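Local coordinates for alpha-fucosidase GH29 (Fusarium graminearum, PDB 4NI3), which probably hydrolyses the alpha-1,6-linked L-fucose joined to the reducing-end N-acetylglucosamine of glycoprotein glycans, as a glycoside hydrolase of family 29, at residues 548-553 and 578-583. Residues are numbered along the deposited sequence; the frame is centred on the assembly and turned at random.
Sequences TKATLF and GSIVVS. With MAN (alpha-D-mannopyranose), chain C.
Lys549, Thr551 and Phe553 form antiparallel hydrogen-bonded pairs with Ser583, Val581 and Ser579, and the axes of the two short segments come within 4.6 Å, with 163° between their N-to-C directions. The register ends in a classic beta bulge, with Gly578 and Ser579 together opposite Phe553. Phe553 O therefore accepts two bonds, from Gly578 N at 2.8 Å and from Ser579 N at 3.2 Å, the second more bent (154° at the hydrogen).

On the face of Thr551 and Val581, Phe553 CE1 meets Val581 CG2 at 3.7 Å, obliquely to the ring. Val581 CG1 is anti to the backbone N (chi1 174°), which leaves CG2 anti to the carbonyl carbon, on the side of the ring. Val581 CG2 also meets C6 of an alpha-mannose at 3.5 Å, so one methyl touches both ring and sugar. A second mannose touches Thr551 and Phe553, so two mannose units rest against this face. A water donates to Val581 O at 2.9 Å and also bonds Thr551 OG1; it reaches Ser583 OG in one of that residue's two conformers. Val581 O also accepts from Thr551 N. The OG of Ser579 bonds to Gly555 O and Phe558 N of the adjoining loop.

The other face is apolar. Leu552 and Ile580 run alongside each other, Leu552 CD2 against Ile580 CG1 at 3.8 Å. At the far end Thr548 CG2 presses on Val582 CG1 at 3.5 Å, a tight fit.

The pair forms the middle of a four-stranded antiparallel sheet. Strand 562-565 bonds to 548-553 and strand 522-524 to 579-584. Strand 541-544 of another antiparallel sheet packs on Ala550 through Ile542 and Val544.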
ATOM      1  N   THR A 548     -25.163 -18.164 -11.537  1.00 19.78           N
ATOM      2  CA  THR A 548     -24.302 -17.133 -12.096  1.00 17.86           C
ATOM      3  C   THR A 548     -24.556 -16.991 -13.605  1.00 19.20           C
ATOM      4  O   THR A 548     -24.987 -17.950 -14.248  1.00 19.44           O
ATOM      5  CB  THR A 548     -22.800 -17.471 -11.846  1.00 19.03           C
ATOM      6  OG1 THR A 548     -22.624 -17.937 -10.501  1.00 21.49           O
ATOM      7  CG2 THR A 548     -21.885 -16.266 -12.093  1.00 19.43           C
ATOM      8  N   LYS A 549     -24.288 -15.814 -14.163  1.00 19.19           N
ATOM      9  CA  LYS A 549     -24.175 -15.680 -15.605  1.00 17.08           C
ATOM     10  C   LYS A 549     -22.891 -14.953 -15.916  1.00 20.07           C
ATOM     11  O   LYS A 549     -22.338 -14.249 -15.061  1.00 18.92           O
ATOM     12  CB  LYS A 549     -25.372 -14.933 -16.204  1.00 23.37           C
ATOM     13  CG  LYS A 549     -25.475 -13.476 -15.815  1.00 25.97           C
ATOM     14  CD  LYS A 549     -26.709 -12.837 -16.458  1.00 28.96           C
ATOM     15  CE  LYS A 549     -26.932 -11.416 -15.939  1.00 40.33           C
ATOM     16  NZ  LYS A 549     -28.153 -10.771 -16.497  1.00 36.05           N
ATOM     17  N   ALA A 550     -22.383 -15.138 -17.122  1.00 19.48           N
ATOM     18  CA  ALA A 550     -21.214 -14.387 -17.562  1.00 19.16           C
ATOM     19  C   ALA A 550     -21.557 -13.693 -18.859  1.00 25.01           C
ATOM     20  O   ALA A 550     -22.188 -14.269 -19.733  1.00 25.60           O
ATOM     21  CB  ALA A 550     -20.009 -15.290 -17.747  1.00 20.62           C
ATOM     22  N   THR A 551     -21.138 -12.451 -18.982  1.00 20.15           N
ATOM     23  CA  THR A 551     -21.295 -11.719 -20.216  1.00 20.99           C
ATOM     24  C   THR A 551     -19.922 -11.479 -20.824  1.00 20.82           C
ATOM     25  O   THR A 551     -19.063 -10.854 -20.190  1.00 20.06           O
ATOM     26  CB  THR A 551     -22.024 -10.394 -19.967  1.00 21.99           C
ATOM     27  OG1 THR A 551     -23.278 -10.667 -19.325  1.00 25.06           O
ATOM     28  CG2 THR A 551     -22.261  -9.681 -21.274  1.00 24.42           C
ATOM     29  N   LEU A 552     -19.690 -12.004 -22.030  1.00 19.37           N
ATOM     30  CA  LEU A 552     -18.440 -11.800 -22.747  1.00 22.57           C
ATOM     31  C   LEU A 552     -18.539 -10.555 -23.612  1.00 22.81           C
ATOM     32  O   LEU A 552     -19.526 -10.372 -24.324  1.00 26.87           O
ATOM     33  CB  LEU A 552     -18.107 -12.999 -23.638  1.00 22.60           C
ATOM     34  CG  LEU A 552     -18.176 -14.370 -22.981  1.00 26.22           C
ATOM     35  CD1 LEU A 552     -17.775 -15.455 -23.974  1.00 31.43           C
ATOM     36  CD2 LEU A 552     -17.290 -14.427 -21.775  1.00 24.46           C
ATOM     37  N   PHE A 553     -17.525  -9.706 -23.566  1.00 19.94           N
ATOM     38  CA  PHE A 553     -17.475  -8.537 -24.421  1.00 21.15           C
ATOM     39  C   PHE A 553     -16.303  -8.633 -25.366  1.00 20.70           C
ATOM     40  O   PHE A 553     -15.230  -9.068 -24.960  1.00 19.95           O
ATOM     41  CB  PHE A 553     -17.320  -7.256 -23.606  1.00 18.94           C
ATOM     42  CG  PHE A 553     -18.517  -6.887 -22.795  1.00 21.95           C
ATOM     43  CD1 PHE A 553     -18.748  -7.462 -21.554  1.00 21.56           C
ATOM     44  CD2 PHE A 553     -19.406  -5.937 -23.262  1.00 21.16           C
ATOM     45  CE1 PHE A 553     -19.841  -7.082 -20.793  1.00 24.77           C
ATOM     46  CE2 PHE A 553     -20.504  -5.559 -22.501  1.00 22.11           C
ATOM     47  CZ  PHE A 553     -20.719  -6.137 -21.270  1.00 22.90           C
ATOM     48  N   GLY A 578     -12.597  -9.888 -25.057  1.00 20.34           N
ATOM     49  CA  GLY A 578     -11.695  -8.866 -24.550  1.00 20.94           C
ATOM     50  C   GLY A 578     -11.887  -8.647 -23.061  1.00 21.46           C
ATOM     51  O   GLY A 578     -10.941  -8.300 -22.348  1.00 22.77           O
ATOM     52  N   SER A 579     -13.103  -8.867 -22.577  1.00 17.43           N
ATOM     53  CA  SER A 579     -13.411  -8.616 -21.178  1.00 17.60           C
ATOM     54  C   SER A 579     -14.664  -9.386 -20.791  1.00 21.39           C
ATOM     55  O   SER A 579     -15.439  -9.823 -21.652  1.00 20.58           O
ATOM     56  CB  SER A 579     -13.572  -7.105 -20.904  1.00 16.89           C
ATOM     57  OG  SER A 579     -14.503  -6.479 -21.797  1.00 19.20           O
ATOM     58  N   ILE A 580     -14.864  -9.579 -19.497  1.00 18.32           N
ATOM     59  CA  ILE A 580     -15.943 -10.428 -19.003  1.00 15.90           C
ATOM     60  C   ILE A 580     -16.588  -9.838 -17.760  1.00 18.06           C
ATOM     61  O   ILE A 580     -15.877  -9.393 -16.852  1.00 18.92           O
ATOM     62  CB  ILE A 580     -15.436 -11.864 -18.643  1.00 18.12           C
ATOM     63  CG1 ILE A 580     -14.705 -12.520 -19.820  1.00 21.52           C
ATOM     64  CG2 ILE A 580     -16.595 -12.732 -18.122  1.00 19.57           C
ATOM     65  CD1 ILE A 580     -14.041 -13.883 -19.479  1.00 19.96           C
ATOM     66  N   VAL A 581     -17.912  -9.858 -17.701  1.00 17.97           N
ATOM     67  CA  VAL A 581     -18.643  -9.503 -16.486  1.00 18.28           C
ATOM     68  C   VAL A 581     -19.326 -10.746 -15.929  1.00 19.37           C
ATOM     69  O   VAL A 581     -20.063 -11.439 -16.640  1.00 20.02           O
ATOM     70  CB  VAL A 581     -19.673  -8.386 -16.761  1.00 20.21           C
ATOM     71  CG1 VAL A 581     -20.550  -8.113 -15.537  1.00 19.67           C
ATOM     72  CG2 VAL A 581     -18.932  -7.115 -17.227  1.00 20.42           C
ATOM     73  N   VAL A 582     -19.087 -11.037 -14.656  1.00 18.90           N
ATOM     74  CA  VAL A 582     -19.616 -12.242 -14.021  1.00 18.03           C
ATOM     75  C   VAL A 582     -20.621 -11.780 -12.975  1.00 19.75           C
ATOM     76  O   VAL A 582     -20.269 -11.027 -12.065  1.00 20.47           O
ATOM     77  CB  VAL A 582     -18.498 -13.074 -13.385  1.00 18.80           C
ATOM     78  CG1 VAL A 582     -19.080 -14.352 -12.744  1.00 18.04           C
ATOM     79  CG2 VAL A 582     -17.461 -13.436 -14.434  1.00 18.74           C
ATOM     80  N   SER A 583     -21.869 -12.218 -13.113  0.60 18.86           N
ATOM     81  CA  SER A 583     -22.968 -11.658 -12.329  0.60 18.81           C
ATOM     82  C   SER A 583     -23.820 -12.746 -11.686  0.60 22.25           C
ATOM     83  O   SER A 583     -24.021 -13.811 -12.270  0.60 22.70           O
ATOM     84  CB  SER A 583     -23.860 -10.769 -13.211  0.60 20.97           C
ATOM     85  OG  SER A 583     -23.116  -9.766 -13.885  0.60 24.25           O
TER
HETATM   86  C1  MAN C   5     -23.840  -2.177 -16.596  1.00 30.85           C
HETATM   87  C2  MAN C   5     -24.765  -3.164 -15.856  1.00 29.47           C
HETATM   88  C3  MAN C   5     -23.983  -3.848 -14.727  1.00 36.62           C
HETATM   89  C4  MAN C   5     -22.715  -4.528 -15.283  1.00 35.82           C
HETATM   90  C5  MAN C   5     -21.903  -3.525 -16.134  1.00 28.49           C
HETATM   91  C6  MAN C   5     -20.781  -4.177 -16.920  1.00 34.82           C
HETATM   92  O2  MAN C   5     -25.122  -4.220 -16.696  1.00 34.11           O
HETATM   93  O3  MAN C   5     -24.769  -4.818 -14.021  1.00 35.91           O
HETATM   94  O4  MAN C   5     -21.905  -4.985 -14.208  1.00 31.94           O
HETATM   95  O5  MAN C   5     -22.742  -2.875 -17.110  1.00 29.28           O
HETATM   96  O6  MAN C   5     -19.695  -3.267 -16.942  1.00 33.44           O
HETATM   97  O   HOH W   1     -22.919 -10.950 -16.551  1.00 27.43           O